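Local coordinates for protein putative NADH-flavin reductase (Lactobacillus casei ATCC 334, PDB 3H2S) that binds NADPH in a Rossmann-type fold and probably acts as an NAD(P)H-dependent oxidoreductase, at residues Y142-L145 against Q146-A149. Residues are numbered along the deposited sequence; the frame is centred on the assembly and turned at random.
Sequences YQFL and QMNA
Phe144 O accepts the backbone N-H of Met147 at an N-to-O distance of 3.0 Å, and Leu145 O accepts that of Asn148 at the same N-to-O distance, an i to i+3 pattern that carries the end of helix 132-145 into a type I beta turn from Leu145 to Asn148. A third bond, Gln146 N to Gln143 O, is weak, at 3.3 Å and well bent at the hydrogen.

Four residues after Tyr142, the Gln146 side chain runs back, extended beyond CG, and the end of its amide comes over one face of the Tyr142 ring, towards the rim. Gln146 CD is 4.0 Å from Tyr142 CZ, and the ring and amide planes are 36° apart. With CG anti to the backbone N (chi1 164°), the Tyr142 ring stands beside its own carbonyl carbon, on the side to which Gln146 returns. Replacing Tyr142 by alanine takes away this ring face, which would probably leave the Gln146 amide freer to turn and Arg209 without its cation-pi partner.

On the Phe144 side, selenomethionine Met147 brings SE to 4.0 Å from Phe144 CD1. SE sits 64° off the ring normal, an oblique Met-aromatic contact. The end of the Asn148 amide lies over a face of the same ring, its plane steeply inclined to that of the ring. Phe144 also packs on Leu83, Thr87 and Val90 of helix 80-91 and on Leu83 of the second subunit, while Met147 meets Met147 of that subunit, so the turn lies at the interface between the two chains.

Chemically, two well-formed backbone bonds and a weak one occupy the carbonyls of Gln143, Phe144 and Leu145 and fix the turn that leads on to strand 153-158. The last helical turn's two aromatic rings are each met by side chains from beyond the helix: Tyr142 by an amide, Phe144 by an amide and by the selenium of the selenomethionine present in the crystal.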
ATOM      1  N   TYR A 142      -3.127   1.864   9.150  1.00  7.29           N
ATOM      2  CA  TYR A 142      -3.404   0.812  10.123  1.00 10.95           C
ATOM      3  C   TYR A 142      -4.108  -0.396   9.479  1.00 10.69           C
ATOM      4  O   TYR A 142      -3.778  -1.542   9.755  1.00 10.88           O
ATOM      5  CB  TYR A 142      -4.275   1.389  11.235  1.00 14.68           C
ATOM      6  CG  TYR A 142      -4.951   0.355  12.090  1.00 22.27           C
ATOM      7  CD1 TYR A 142      -6.334   0.328  12.204  1.00 29.72           C
ATOM      8  CD2 TYR A 142      -4.211  -0.532  12.848  1.00 23.65           C
ATOM      9  CE1 TYR A 142      -6.967  -0.577  13.027  1.00 34.83           C
ATOM     10  CE2 TYR A 142      -4.835  -1.428  13.713  1.00 32.06           C
ATOM     11  CZ  TYR A 142      -6.214  -1.431  13.806  1.00 30.68           C
ATOM     12  OH  TYR A 142      -6.855  -2.330  14.632  1.00 38.83           O
ATOM     13  N   GLN A 143      -5.066  -0.134   8.602  1.00  7.61           N
ATOM     14  CA  GLN A 143      -5.768  -1.221   7.933  1.00  7.46           C
ATOM     15  C   GLN A 143      -4.847  -1.926   6.940  1.00  7.41           C
ATOM     16  O   GLN A 143      -4.932  -3.147   6.769  1.00  7.85           O
ATOM     17  CB  GLN A 143      -6.999  -0.696   7.209  1.00  8.37           C
ATOM     18  CG  GLN A 143      -8.105  -0.187   8.133  1.00 10.03           C
ATOM     19  CD  GLN A 143      -9.362   0.122   7.367  1.00 19.95           C
ATOM     20  OE1 GLN A 143     -10.434  -0.401   7.683  1.00 35.59           O
ATOM     21  NE2 GLN A 143      -9.216   0.838   6.257  1.00 23.98           N
ATOM     22  N   PHE A 144      -4.010  -1.150   6.253  1.00  5.69           N
ATOM     23  CA  PHE A 144      -3.045  -1.725   5.307  1.00  7.87           C
ATOM     24  C   PHE A 144      -2.084  -2.684   6.005  1.00  8.06           C
ATOM     25  O   PHE A 144      -1.771  -3.753   5.490  1.00  7.64           O
ATOM     26  CB  PHE A 144      -2.233  -0.633   4.614  1.00  8.05           C
ATOM     27  CG  PHE A 144      -1.007  -1.154   3.929  1.00 10.19           C
ATOM     28  CD1 PHE A 144      -1.103  -1.795   2.709  1.00  8.22           C
ATOM     29  CD2 PHE A 144       0.251  -1.026   4.522  1.00 13.09           C
ATOM     30  CE1 PHE A 144       0.023  -2.349   2.095  1.00  8.02           C
ATOM     31  CE2 PHE A 144       1.388  -1.507   3.886  1.00  9.56           C
ATOM     32  CZ  PHE A 144       1.272  -2.197   2.690  1.00 11.59           C
ATOM     33  N   LEU A 145      -1.580  -2.282   7.163  1.00  8.17           N
ATOM     34  CA  LEU A 145      -0.632  -3.131   7.886  1.00  9.83           C
ATOM     35  C   LEU A 145      -1.200  -4.535   8.140  1.00  7.94           C
ATOM     36  O   LEU A 145      -0.512  -5.539   7.948  1.00  9.52           O
ATOM     37  CB  LEU A 145      -0.204  -2.468   9.199  1.00  7.08           C
ATOM     38  CG  LEU A 145       0.684  -1.224   9.108  1.00  9.20           C
ATOM     39  CD1 LEU A 145       0.927  -0.651  10.499  1.00 10.30           C
ATOM     40  CD2 LEU A 145       2.011  -1.473   8.401  1.00  8.01           C
ATOM     41  N   GLN A 146      -2.487  -4.602   8.456  1.00 10.22           N
ATOM     42  CA  GLN A 146      -3.141  -5.873   8.784  1.00 10.67           C
ATOM     43  C   GLN A 146      -3.281  -6.802   7.583  1.00  9.56           C
ATOM     44  O   GLN A 146      -3.614  -7.968   7.744  1.00 13.94           O
ATOM     45  CB  GLN A 146      -4.512  -5.620   9.406  1.00 11.40           C
ATOM     46  CG  GLN A 146      -4.423  -4.921  10.755  1.00 14.63           C
ATOM     47  CD  GLN A 146      -5.775  -4.506  11.261  1.00 24.43           C
ATOM     48  OE1 GLN A 146      -6.172  -3.345  11.133  1.00 29.43           O
ATOM     49  NE2 GLN A 146      -6.544  -5.480  11.724  1.00 22.50           N
HETATM   50  N   MSE A 147      -3.063  -6.274   6.385  1.00 10.96           N
HETATM   51  CA  MSE A 147      -3.076  -7.083   5.163  1.00 12.31           C
HETATM   52  C   MSE A 147      -1.802  -7.920   5.028  1.00 13.52           C
HETATM   53  O   MSE A 147      -1.648  -8.699   4.072  1.00 12.77           O
HETATM   54  CB  MSE A 147      -3.205  -6.185   3.933  1.00 12.31           C
HETATM   55  CG  MSE A 147      -4.465  -5.355   3.894  1.00 12.60           C
HETATM   56 SE   MSE A 147      -4.406  -4.111   2.390  1.00 19.79          SE
HETATM   57  CE  MSE A 147      -6.249  -3.539   2.449  1.00 18.72           C
ATOM     58  N   ASN A 148      -0.871  -7.721   5.957  1.00 11.99           N
ATOM     59  CA  ASN A 148       0.466  -8.277   5.818  1.00  9.83           C
ATOM     60  C   ASN A 148       0.833  -9.229   6.949  1.00 10.83           C
ATOM     61  O   ASN A 148       1.482  -8.838   7.907  1.00 12.92           O
ATOM     62  CB  ASN A 148       1.489  -7.139   5.668  1.00  8.40           C
ATOM     63  CG  ASN A 148       1.157  -6.224   4.511  1.00 10.63           C
ATOM     64  OD1 ASN A 148       0.554  -5.155   4.701  1.00 15.06           O
ATOM     65  ND2 ASN A 148       1.361  -6.727   3.292  1.00  5.81           N
ATOM     66  N   ALA A 149       0.415 -10.486   6.813  1.00 13.73           N
ATOM     67  CA  ALA A 149       0.549 -11.482   7.880  1.00 12.75           C
ATOM     68  C   ALA A 149       1.972 -12.001   8.021  1.00 15.72           C
ATOM     69  O   ALA A 149       2.277 -12.728   8.965  1.00 16.58           O
ATOM     70  CB  ALA A 149      -0.386 -12.630   7.634  1.00 14.22           C
TER